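Local coordinates for protein UL16 (PDB 2WY3), which blocks the host receptor KLRK1 from binding its ligands ULBP1 and ULBP2 and retains such ligands inside the infected cell, dampening natural killer cell activation, at residues B[52-57]-B[109-114]; B[61-66]-B[75-80]; B[102-107]-B[130-135]. All coordinates share one frame; numbering follows the deposited sequence.

Contact 1: B[52-57]-B[109-114]; sequences AFTWQH and VGRYDC
Phe53 and Tyr112 face each other as a non-hydrogen-bonded pair on two antiparallel strands, with their rings in an offset stack, centroids 4.5 Å apart and planes at 16°. Phe53 CB already lies above the tyrosine ring, 3.7 Å from Tyr112 CE1. CG is swung anti to the backbone N (chi1 166°), which carries the ring alongside that of Tyr112. Phe53 CD1 then sits over the tyrosine face, 3.2 Å from Tyr112 CZ. CE1 meets Tyr112 OH on one face. At the tip, Phe53 CZ is 3.4 Å from Val109 O, which lies at the ring edge. Tyr112 OH is hydrogen-bonded to Thr108 O and to Arg102 NH1.

On the other face of the sheet, beside Ala52, Thr54, Arg111 and Asp113 form a polar group. The Arg111 guanidinium lies with one face over Thr54 CB. Arg111 NE, 2.8 Å from Asp113 OD2, and one NH grip that oxygen side-on. Asp113 OD1 is salt-bridged to Arg127. One water joins Thr54 OG1, Arg111 O and Asp113 OD2; a second joins Thr54 OG1 to Arg111 NH2. Ala52 with Asp113 and Thr54 with Arg111 each exchange two backbone hydrogen bonds, and Gln56 N adds one to Val109 O (3.0 Å).

Strands 49-55 and 110-118 are neighbours inside the mixed sheet. Tyr112 touches Cys34, and Cys114 is disulfide-bonded to Cys38, both on strand 34-41 of the three-stranded sheet.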
loop_
_atom_site.group_PDB
_atom_site.type_symbol
_atom_site.label_atom_id
_atom_site.label_comp_id
_atom_site.label_asym_id
_atom_site.label_seq_id
_atom_site.Cartn_x
_atom_site.Cartn_y
_atom_site.Cartn_z
ATOM N N ALA B 52 4.777 17.473 -3.766
ATOM C CA ALA B 52 4.897 18.416 -4.873
ATOM C C ALA B 52 5.095 17.657 -6.177
ATOM O O ALA B 52 5.846 16.683 -6.222
ATOM C CB ALA B 52 6.091 19.358 -4.632
ATOM N N PHE B 53 4.428 18.113 -7.236
ATOM C CA PHE B 53 4.573 17.524 -8.564
ATOM C C PHE B 53 5.116 18.561 -9.547
ATOM O O PHE B 53 4.450 19.568 -9.831
ATOM C CB PHE B 53 3.219 17.003 -9.078
ATOM C CG PHE B 53 3.211 16.692 -10.563
ATOM C CD1 PHE B 53 4.190 15.892 -11.123
ATOM C CD2 PHE B 53 2.223 17.212 -11.390
ATOM C CE1 PHE B 53 4.199 15.606 -12.487
ATOM C CE2 PHE B 53 2.214 16.927 -12.757
ATOM C CZ PHE B 53 3.207 16.128 -13.309
ATOM N N THR B 54 6.309 18.316 -10.076
ATOM C CA THR B 54 6.903 19.231 -11.060
ATOM C C THR B 54 6.820 18.567 -12.437
ATOM O O THR B 54 7.353 17.481 -12.634
ATOM C CB THR B 54 8.385 19.539 -10.694
ATOM O OG1 THR B 54 8.452 20.170 -9.400
ATOM C CG2 THR B 54 9.023 20.455 -11.732
ATOM N N TRP B 55 6.151 19.209 -13.392
ATOM C CA TRP B 55 5.923 18.608 -14.713
ATOM C C TRP B 55 7.238 18.379 -15.463
ATOM O O TRP B 55 8.102 19.249 -15.472
ATOM C CB TRP B 55 5.044 19.554 -15.541
ATOM C CG TRP B 55 4.502 18.955 -16.795
ATOM C CD1 TRP B 55 4.169 17.642 -17.020
ATOM C CD2 TRP B 55 4.190 19.664 -17.994
ATOM N NE1 TRP B 55 3.663 17.498 -18.309
ATOM C CE2 TRP B 55 3.675 18.727 -18.921
ATOM C CE3 TRP B 55 4.283 21.009 -18.372
ATOM C CZ2 TRP B 55 3.267 19.097 -20.208
ATOM C CZ3 TRP B 55 3.887 21.370 -19.656
ATOM C CH2 TRP B 55 3.378 20.418 -20.553
ATOM N N GLN B 56 7.387 17.216 -16.098
ATOM C CA GLN B 56 8.629 16.924 -16.816
ATOM C C GLN B 56 8.949 18.004 -17.837
ATOM O O GLN B 56 10.114 18.319 -18.071
ATOM C CB GLN B 56 8.556 15.577 -17.549
ATOM C CG GLN B 56 9.879 15.182 -18.225
ATOM C CD GLN B 56 9.811 13.827 -18.919
ATOM O OE1 GLN B 56 8.798 13.149 -18.864
ATOM N NE2 GLN B 56 10.904 13.428 -19.566
ATOM N N HIS B 57 7.906 18.565 -18.444
ATOM C CA HIS B 57 8.084 19.415 -19.628
ATOM C C HIS B 57 8.169 20.900 -19.324
ATOM O O HIS B 57 8.397 21.716 -20.225
ATOM C CB HIS B 57 6.965 19.146 -20.636
ATOM C CG HIS B 57 6.927 17.729 -21.108
ATOM N ND1 HIS B 57 7.951 17.167 -21.839
ATOM C CD2 HIS B 57 5.998 16.758 -20.949
ATOM C CE1 HIS B 57 7.651 15.908 -22.114
ATOM N NE2 HIS B 57 6.475 15.633 -21.580
ATOM N N VAL B 109 3.746 12.934 -16.168
ATOM C CA VAL B 109 5.179 12.635 -16.111
ATOM C C VAL B 109 5.914 13.797 -15.438
ATOM O O VAL B 109 5.518 14.960 -15.562
ATOM C CB VAL B 109 5.794 12.362 -17.518
ATOM C CG1 VAL B 109 5.398 10.961 -18.024
ATOM C CG2 VAL B 109 5.390 13.452 -18.513
ATOM N N GLY B 110 6.972 13.483 -14.698
ATOM C CA GLY B 110 7.692 14.521 -13.988
ATOM C C GLY B 110 8.275 14.013 -12.686
ATOM O O GLY B 110 8.714 12.869 -12.615
ATOM N N ARG B 111 8.299 14.883 -11.684
ATOM C CA ARG B 111 9.009 14.607 -10.423
ATOM C C ARG B 111 8.048 14.796 -9.269
ATOM O O ARG B 111 7.439 15.864 -9.154
ATOM C CB ARG B 111 10.158 15.610 -10.292
ATOM C CG ARG B 111 11.224 15.281 -9.245
ATOM C CD ARG B 111 12.290 16.390 -9.203
ATOM N NE ARG B 111 11.859 17.498 -8.360
ATOM C CZ ARG B 111 11.834 18.772 -8.730
ATOM N NH1 ARG B 111 12.236 19.135 -9.948
ATOM N NH2 ARG B 111 11.407 19.684 -7.866
ATOM N N TYR B 112 7.906 13.773 -8.421
ATOM C CA TYR B 112 7.024 13.835 -7.251
ATOM C C TYR B 112 7.892 13.841 -6.000
ATOM O O TYR B 112 8.609 12.870 -5.746
ATOM C CB TYR B 112 6.047 12.637 -7.221
ATOM C CG TYR B 112 5.035 12.705 -8.359
ATOM C CD1 TYR B 112 3.752 13.204 -8.141
ATOM C CD2 TYR B 112 5.380 12.307 -9.652
ATOM C CE1 TYR B 112 2.826 13.290 -9.183
ATOM C CE2 TYR B 112 4.453 12.393 -10.703
ATOM C CZ TYR B 112 3.190 12.887 -10.456
ATOM O OH TYR B 112 2.278 12.981 -11.498
ATOM N N ASP B 113 7.836 14.934 -5.244
ATOM C CA ASP B 113 8.686 15.118 -4.066
ATOM C C ASP B 113 7.825 15.060 -2.807
ATOM O O ASP B 113 6.964 15.918 -2.610
ATOM C CB ASP B 113 9.404 16.478 -4.115
ATOM C CG ASP B 113 10.489 16.537 -5.189
ATOM O OD1 ASP B 113 11.191 15.529 -5.380
ATOM O OD2 ASP B 113 10.646 17.586 -5.847
ATOM N N CYS B 114 8.058 14.063 -1.959
ATOM C CA CYS B 114 7.356 13.985 -0.676
ATOM C C CYS B 114 8.062 14.867 0.328
ATOM O O CYS B 114 9.246 14.674 0.610
ATOM C CB CYS B 114 7.308 12.555 -0.169
ATOM S SG CYS B 114 6.200 11.572 -1.229
HETATM O O HOH W 1 8.349 18.210 -7.437
HETATM O O HOH W 2 9.902 22.130 -8.278
#

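Contact 2: B[61-66]-B[75-80]; sequences VVDLWL and NFSDIT. With NAG (2-acetamido-2-deoxy-beta-D-glucopyranose), chain L.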
loop_
_atom_site.group_PDB
_atom_site.type_symbol
_atom_site.label_atom_id
_atom_site.label_comp_id
_atom_site.label_asym_id
_atom_site.label_seq_id
_atom_site.Cartn_x
_atom_site.Cartn_y
_atom_site.Cartn_z
ATOM N N VAL B 61 6.294 24.558 -13.713
ATOM C CA VAL B 61 4.902 24.170 -13.491
ATOM C C VAL B 61 4.829 23.120 -12.383
ATOM O O VAL B 61 5.209 21.968 -12.582
ATOM C CB VAL B 61 4.272 23.635 -14.788
ATOM C CG1 VAL B 61 2.840 23.111 -14.555
ATOM C CG2 VAL B 61 4.310 24.725 -15.864
ATOM N N VAL B 62 4.341 23.530 -11.216
ATOM C CA VAL B 62 4.400 22.677 -10.021
ATOM C C VAL B 62 3.056 22.641 -9.322
ATOM O O VAL B 62 2.468 23.687 -9.042
ATOM C CB VAL B 62 5.470 23.186 -9.023
ATOM C CG1 VAL B 62 5.593 22.236 -7.828
ATOM C CG2 VAL B 62 6.817 23.320 -9.711
ATOM N N ASP B 63 2.569 21.436 -9.045
ATOM C CA ASP B 63 1.318 21.242 -8.333
ATOM C C ASP B 63 1.631 20.708 -6.935
ATOM O O ASP B 63 2.766 20.346 -6.638
ATOM C CB ASP B 63 0.425 20.256 -9.087
ATOM C CG ASP B 63 -1.064 20.480 -8.805
ATOM O OD1 ASP B 63 -1.398 21.329 -7.949
ATOM O OD2 ASP B 63 -1.899 19.818 -9.456
ATOM N N LEU B 64 0.623 20.663 -6.080
ATOM C CA LEU B 64 0.860 20.323 -4.686
ATOM C C LEU B 64 -0.399 19.755 -4.070
ATOM O O LEU B 64 -1.483 20.278 -4.297
ATOM C CB LEU B 64 1.236 21.606 -3.929
ATOM C CG LEU B 64 1.550 21.492 -2.436
ATOM C CD1 LEU B 64 2.883 20.771 -2.230
ATOM C CD2 LEU B 64 1.583 22.887 -1.786
ATOM N N TRP B 65 -0.268 18.691 -3.286
ATOM C CA TRP B 65 -1.352 18.307 -2.395
ATOM C C TRP B 65 -0.837 18.207 -0.970
ATOM O O TRP B 65 0.335 17.896 -0.761
ATOM C CB TRP B 65 -2.098 17.040 -2.866
ATOM C CG TRP B 65 -1.464 15.658 -2.678
ATOM C CD1 TRP B 65 -0.688 14.978 -3.577
ATOM C CD2 TRP B 65 -1.668 14.761 -1.565
ATOM N NE1 TRP B 65 -0.372 13.722 -3.076
ATOM C CE2 TRP B 65 -0.959 13.569 -1.847
ATOM C CE3 TRP B 65 -2.377 14.855 -0.357
ATOM C CZ2 TRP B 65 -0.927 12.479 -0.958
ATOM C CZ3 TRP B 65 -2.341 13.773 0.533
ATOM C CH2 TRP B 65 -1.616 12.602 0.223
ATOM N N LEU B 66 -1.701 18.508 -0.004
ATOM C CA LEU B 66 -1.285 18.647 1.390
ATOM C C LEU B 66 -2.193 17.864 2.338
ATOM O O LEU B 66 -3.381 17.710 2.089
ATOM C CB LEU B 66 -1.291 20.125 1.813
ATOM C CG LEU B 66 -0.346 21.072 1.066
ATOM C CD1 LEU B 66 -0.589 22.508 1.511
ATOM C CD2 LEU B 66 1.115 20.656 1.287
ATOM N N ASN B 75 -6.017 19.551 -2.505
ATOM C CA ASN B 75 -5.865 18.590 -3.602
ATOM C C ASN B 75 -4.917 19.120 -4.667
ATOM O O ASN B 75 -4.726 20.330 -4.781
ATOM C CB ASN B 75 -7.204 18.335 -4.311
ATOM C CG ASN B 75 -8.182 17.532 -3.480
ATOM O OD1 ASN B 75 -7.865 16.441 -3.008
ATOM N ND2 ASN B 75 -9.395 18.074 -3.321
ATOM N N PHE B 76 -4.351 18.224 -5.472
ATOM C CA PHE B 76 -3.777 18.649 -6.744
ATOM C C PHE B 76 -4.833 19.501 -7.470
ATOM O O PHE B 76 -6.036 19.226 -7.380
ATOM C CB PHE B 76 -3.436 17.435 -7.616
ATOM C CG PHE B 76 -2.098 16.802 -7.314
ATOM C CD1 PHE B 76 -1.030 17.572 -6.875
ATOM C CD2 PHE B 76 -1.909 15.435 -7.516
ATOM C CE1 PHE B 76 0.220 16.992 -6.623
ATOM C CE2 PHE B 76 -0.680 14.846 -7.279
ATOM C CZ PHE B 76 0.395 15.624 -6.826
ATOM N N SER B 77 -4.383 20.519 -8.197
ATOM C CA SER B 77 -5.289 21.387 -8.951
ATOM C C SER B 77 -6.038 20.613 -10.033
ATOM O O SER B 77 -7.151 20.988 -10.418
ATOM C CB SER B 77 -4.521 22.552 -9.580
ATOM O OG SER B 77 -3.584 22.082 -10.537
ATOM N N ASP B 78 -5.419 19.550 -10.537
ATOM C CA ASP B 78 -6.060 18.677 -11.513
ATOM C C ASP B 78 -6.105 17.251 -10.995
ATOM O O ASP B 78 -5.084 16.553 -10.968
ATOM C CB ASP B 78 -5.327 18.718 -12.858
ATOM C CG ASP B 78 -6.065 17.956 -13.947
ATOM O OD1 ASP B 78 -6.931 17.112 -13.612
ATOM O OD2 ASP B 78 -5.787 18.203 -15.142
ATOM N N ILE B 79 -7.290 16.811 -10.585
ATOM C CA ILE B 79 -7.423 15.490 -9.986
ATOM C C ILE B 79 -7.963 14.428 -10.936
ATOM O O ILE B 79 -8.188 13.291 -10.522
ATOM C CB ILE B 79 -8.302 15.523 -8.722
ATOM C CG1 ILE B 79 -9.746 15.909 -9.071
ATOM C CG2 ILE B 79 -7.708 16.478 -7.697
ATOM C CD1 ILE B 79 -10.672 15.896 -7.863
ATOM N N THR B 80 -8.152 14.782 -12.206
ATOM C CA THR B 80 -8.792 13.861 -13.151
ATOM C C THR B 80 -7.991 12.584 -13.399
ATOM O O THR B 80 -8.560 11.540 -13.728
ATOM C CB THR B 80 -9.123 14.541 -14.499
ATOM O OG1 THR B 80 -7.931 15.087 -15.077
ATOM C CG2 THR B 80 -10.138 15.652 -14.296
HETATM C C1 NAG L . -10.398 17.210 -2.732
HETATM C C2 NAG L . -11.326 18.104 -1.896
HETATM C C3 NAG L . -12.513 17.312 -1.360
HETATM C C4 NAG L . -13.217 16.605 -2.502
HETATM C C5 NAG L . -12.227 15.752 -3.284
HETATM C C6 NAG L . -12.892 15.093 -4.491
HETATM C C7 NAG L . -10.242 19.976 -0.767
HETATM C C8 NAG L . -9.652 20.481 0.518
HETATM N N2 NAG L . -10.649 18.709 -0.770
HETATM O O3 NAG L . -13.406 18.179 -0.693
HETATM O O4 NAG L . -14.224 15.782 -1.970
HETATM O O5 NAG L . -11.144 16.543 -3.735
HETATM O O6 NAG L . -13.368 16.089 -5.380
HETATM O O7 NAG L . -10.315 20.721 -1.746
HETATM O O HOH W 3 -3.038 22.333 -5.868
#
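Asp63 and Ser77 carry the polar part of this contact. The backbone N of Ser77 donates to the syn lone pair of the carboxylate, 3.1 Å from Asp63 OD1, in a nearly straight bond (168°). A weak second bond runs from the same N to Asp63 OD2. Ser77 OG donates to Asp63 OD2 at 3.0 Å and comes from above the carboxylate plane. Leu64 N also binds Asp63 OD1, so two backbone N-H groups hold that oxygen. A water donates to Asp63 OD1 and Asn75 O.

In an edge-to-face pair, Trp65 turns the edge of its five-membered ring toward the face of Phe76. The planes stand at 83°, and Trp65 CD1 is 3.5 Å from Phe76 CZ. The tryptophan CG lies between its backbone N and carbonyl carbon (chi1 76°), which tips CD1 over the phenyl ring. Asp63 CB adds an apolar touch, 3.8 Å from Phe76 CD1.

The covalent part is the glycan. Asn75 ND2 is bonded to C1 of an N-acetylglucosamine, and Asn75 OD1 is hydrogen-bonded to Gln85.

Asp78 OD1 accepts from Thr80 N in an Asx turn. The Asp63 carboxylate ties the loop after edge strand 71-74 back to strand 62-68. Phe76 lies between the two sheets, against Phe53 of one and Thr100 and Arg102 of the other.

Contact 3: B[102-107]-B[130-135]; sequences RMVTNL and VRLGSL. With NAG (2-acetamido-2-deoxy-beta-D-glucopyranose), chain M.
A loop joining the two sheets meets the end of a strand here. Residues 102-107 lead from strand 95-102 toward strand 110-118, and residues 130-135 leave strand 121-131. Val104 is the apolar link. Its CG1 is anti to the backbone N (chi1 179°), and this branch does the touching. Val104 CG1 lies 3.8 Å from Arg131 O. The same Val104 CG1 is 3.9 Å from Leu132 CD2 and also meets Val130 CG1. One methyl group thus meets a carbonyl and two side chains.

Leu132 comes from the other segment and slides past Val104 in the opposite direction. The Leu132 CD2 methyl reaches beyond the valine to the loop backbone, 3.8 Å from Thr105 C and close to Asn106 N. No hydrogen bond crosses between the two segments, so the contact rests on van der Waals touch.

The loop is held in shape from within. Thr105 OG1 accepts from Leu107 N at 3.0 Å, which makes an ST turn. Thr105 N and Met103 O are each hydrogen-bonded to Thr108 OG1. The CB of Asn106 points away from residues 130-135, and Asn106 ND2 is bonded to C1 of an N-acetylglucosamine. The same nitrogen makes a weak bond to O7 of the sugar.

Around this surface contact, Val104 and Val130 both also touch Cys34 of strand 34-41. Strand 121-131 lies between strands 27-31 and 110-118. Val130 is backbone-bonded to Gly110, and Arg131 to Leu30.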
loop_
_atom_site.group_PDB
_atom_site.type_symbol
_atom_site.label_atom_id
_atom_site.label_comp_id
_atom_site.label_asym_id
_atom_site.label_seq_id
_atom_site.Cartn_x
_atom_site.Cartn_y
_atom_site.Cartn_z
ATOM N N ARG B 102 -1.521 7.728 -9.935
ATOM C CA ARG B 102 -2.162 8.434 -11.030
ATOM C C ARG B 102 -1.967 7.668 -12.317
ATOM O O ARG B 102 -1.005 6.908 -12.450
ATOM C CB ARG B 102 -1.526 9.821 -11.208
ATOM C CG ARG B 102 -1.232 10.553 -9.915
ATOM C CD ARG B 102 -0.661 11.940 -10.208
ATOM N NE ARG B 102 -1.709 12.933 -10.415
ATOM C CZ ARG B 102 -1.502 14.176 -10.845
ATOM N NH1 ARG B 102 -0.277 14.588 -11.161
ATOM N NH2 ARG B 102 -2.529 15.006 -10.979
ATOM N N MET B 103 -2.863 7.890 -13.271
ATOM C CA MET B 103 -2.647 7.419 -14.628
ATOM C C MET B 103 -1.421 8.131 -15.180
ATOM O O MET B 103 -1.223 9.320 -14.930
ATOM C CB MET B 103 -3.873 7.703 -15.503
ATOM C CG MET B 103 -5.128 7.015 -14.987
ATOM S SD MET B 103 -6.551 7.291 -16.064
ATOM C CE MET B 103 -6.660 9.069 -16.042
ATOM N N VAL B 104 -0.593 7.396 -15.911
ATOM C CA VAL B 104 0.617 7.958 -16.496
ATOM C C VAL B 104 0.327 8.498 -17.896
ATOM O O VAL B 104 -0.073 7.756 -18.798
ATOM C CB VAL B 104 1.755 6.920 -16.553
ATOM C CG1 VAL B 104 2.997 7.525 -17.194
ATOM C CG2 VAL B 104 2.077 6.422 -15.146
ATOM N N THR B 105 0.493 9.805 -18.057
ATOM C CA THR B 105 0.206 10.474 -19.316
ATOM C C THR B 105 1.227 11.574 -19.533
ATOM O O THR B 105 2.020 11.880 -18.641
ATOM C CB THR B 105 -1.173 11.159 -19.289
ATOM O OG1 THR B 105 -1.118 12.288 -18.406
ATOM C CG2 THR B 105 -2.254 10.189 -18.804
ATOM N N ASN B 106 1.183 12.183 -20.712
ATOM C CA ASN B 106 2.021 13.342 -20.994
ATOM C C ASN B 106 1.816 14.498 -20.002
ATOM O O ASN B 106 2.595 15.437 -19.986
ATOM C CB ASN B 106 1.834 13.819 -22.447
ATOM C CG ASN B 106 0.367 13.836 -22.895
ATOM O OD1 ASN B 106 -0.546 14.100 -22.097
ATOM N ND2 ASN B 106 0.151 13.600 -24.200
ATOM N N LEU B 107 0.775 14.424 -19.176
ATOM C CA LEU B 107 0.501 15.495 -18.212
ATOM C C LEU B 107 0.827 15.111 -16.770
ATOM O O LEU B 107 0.726 15.935 -15.863
ATOM C CB LEU B 107 -0.970 15.958 -18.324
ATOM C CG LEU B 107 -1.310 16.642 -19.648
ATOM C CD1 LEU B 107 -2.776 17.062 -19.699
ATOM C CD2 LEU B 107 -0.398 17.861 -19.859
ATOM N N VAL B 130 8.704 10.041 -12.796
ATOM C CA VAL B 130 7.739 9.255 -13.571
ATOM C C VAL B 130 7.927 9.551 -15.053
ATOM O O VAL B 130 7.972 10.716 -15.456
ATOM C CB VAL B 130 6.307 9.607 -13.159
ATOM C CG1 VAL B 130 5.292 8.974 -14.113
ATOM C CG2 VAL B 130 6.064 9.187 -11.691
ATOM N N ARG B 131 8.055 8.493 -15.849
ATOM C CA ARG B 131 8.276 8.619 -17.287
ATOM C C ARG B 131 7.270 7.742 -18.009
ATOM O O ARG B 131 6.736 6.823 -17.423
ATOM C CB ARG B 131 9.693 8.169 -17.628
ATOM C CG ARG B 131 10.758 9.040 -16.976
ATOM C CD ARG B 131 10.727 10.431 -17.627
ATOM N NE ARG B 131 11.824 11.279 -17.149
ATOM C CZ ARG B 131 11.710 12.200 -16.197
ATOM N NH1 ARG B 131 10.537 12.412 -15.587
ATOM N NH2 ARG B 131 12.778 12.907 -15.841
ATOM N N LEU B 132 7.006 8.035 -19.280
ATOM C CA LEU B 132 6.135 7.175 -20.064
ATOM C C LEU B 132 6.814 5.826 -20.256
ATOM O O LEU B 132 8.032 5.711 -20.105
ATOM C CB LEU B 132 5.845 7.814 -21.424
ATOM C CG LEU B 132 5.163 9.185 -21.418
ATOM C CD1 LEU B 132 4.958 9.671 -22.850
ATOM C CD2 LEU B 132 3.833 9.116 -20.688
ATOM N N GLY B 133 6.029 4.800 -20.566
ATOM C CA GLY B 133 6.591 3.505 -20.887
ATOM C C GLY B 133 5.617 2.365 -20.681
ATOM O O GLY B 133 4.501 2.560 -20.201
ATOM N N SER B 134 6.045 1.164 -21.051
ATOM C CA SER B 134 5.198 -0.012 -20.926
ATOM C C SER B 134 5.313 -0.615 -19.535
ATOM O O SER B 134 6.405 -0.969 -19.091
ATOM C CB SER B 134 5.574 -1.058 -21.974
ATOM O OG SER B 134 4.907 -2.284 -21.721
ATOM N N LEU B 135 4.177 -0.725 -18.856
ATOM C CA LEU B 135 4.115 -1.390 -17.565
ATOM C C LEU B 135 4.489 -2.859 -17.734
ATOM O O LEU B 135 5.300 -3.398 -16.979
ATOM C CB LEU B 135 2.711 -1.257 -16.973
ATOM C CG LEU B 135 2.590 -1.418 -15.459
ATOM C CD1 LEU B 135 3.677 -0.622 -14.768
ATOM C CD2 LEU B 135 1.219 -0.966 -14.990
HETATM C C1 NAG M . -1.246 13.541 -24.594
HETATM C C2 NAG M . -1.330 13.595 -26.127
HETATM C C3 NAG M . -2.751 13.362 -26.637
HETATM C C4 NAG M . -3.342 12.107 -26.010
HETATM C C5 NAG M . -3.190 12.173 -24.491
HETATM C C6 NAG M . -3.695 10.911 -23.797
HETATM C C7 NAG M . 0.415 15.046 -26.952
HETATM C C8 NAG M . 0.777 16.356 -27.593
HETATM N N2 NAG M . -0.866 14.868 -26.647
HETATM O O3 NAG M . -2.714 13.230 -28.045
HETATM O O4 NAG M . -4.705 12.000 -26.379
HETATM O O5 NAG M . -1.826 12.337 -24.139
HETATM O O6 NAG M . -3.663 11.130 -22.399
HETATM O O7 NAG M . 1.281 14.207 -26.708
#

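In the fold
Contact 1 pairs two inner strands of the mixed sheet, 49-55 and 110-118. Contact 2 lies about 10 Å away, centre to centre, and reaches the same sheet through strand 62-68, next to 49-55. Contact 3 is about 12 Å from contact 1 and joins through strand 121-131, next to 110-118. Contacts 2 and 3 are about 16 Å apart. Along the chain, contact 2 is nested inside the loop closed by contact 1, while contacts 1 and 3 interleave. Arg102, from the 102-107 segment, makes a cation-pi contact with Phe53 and packs on Phe76. Contacts 2 and 3 join glycosylated loops to the sheet that contact 1 helps to build, in the predicted extracellular part.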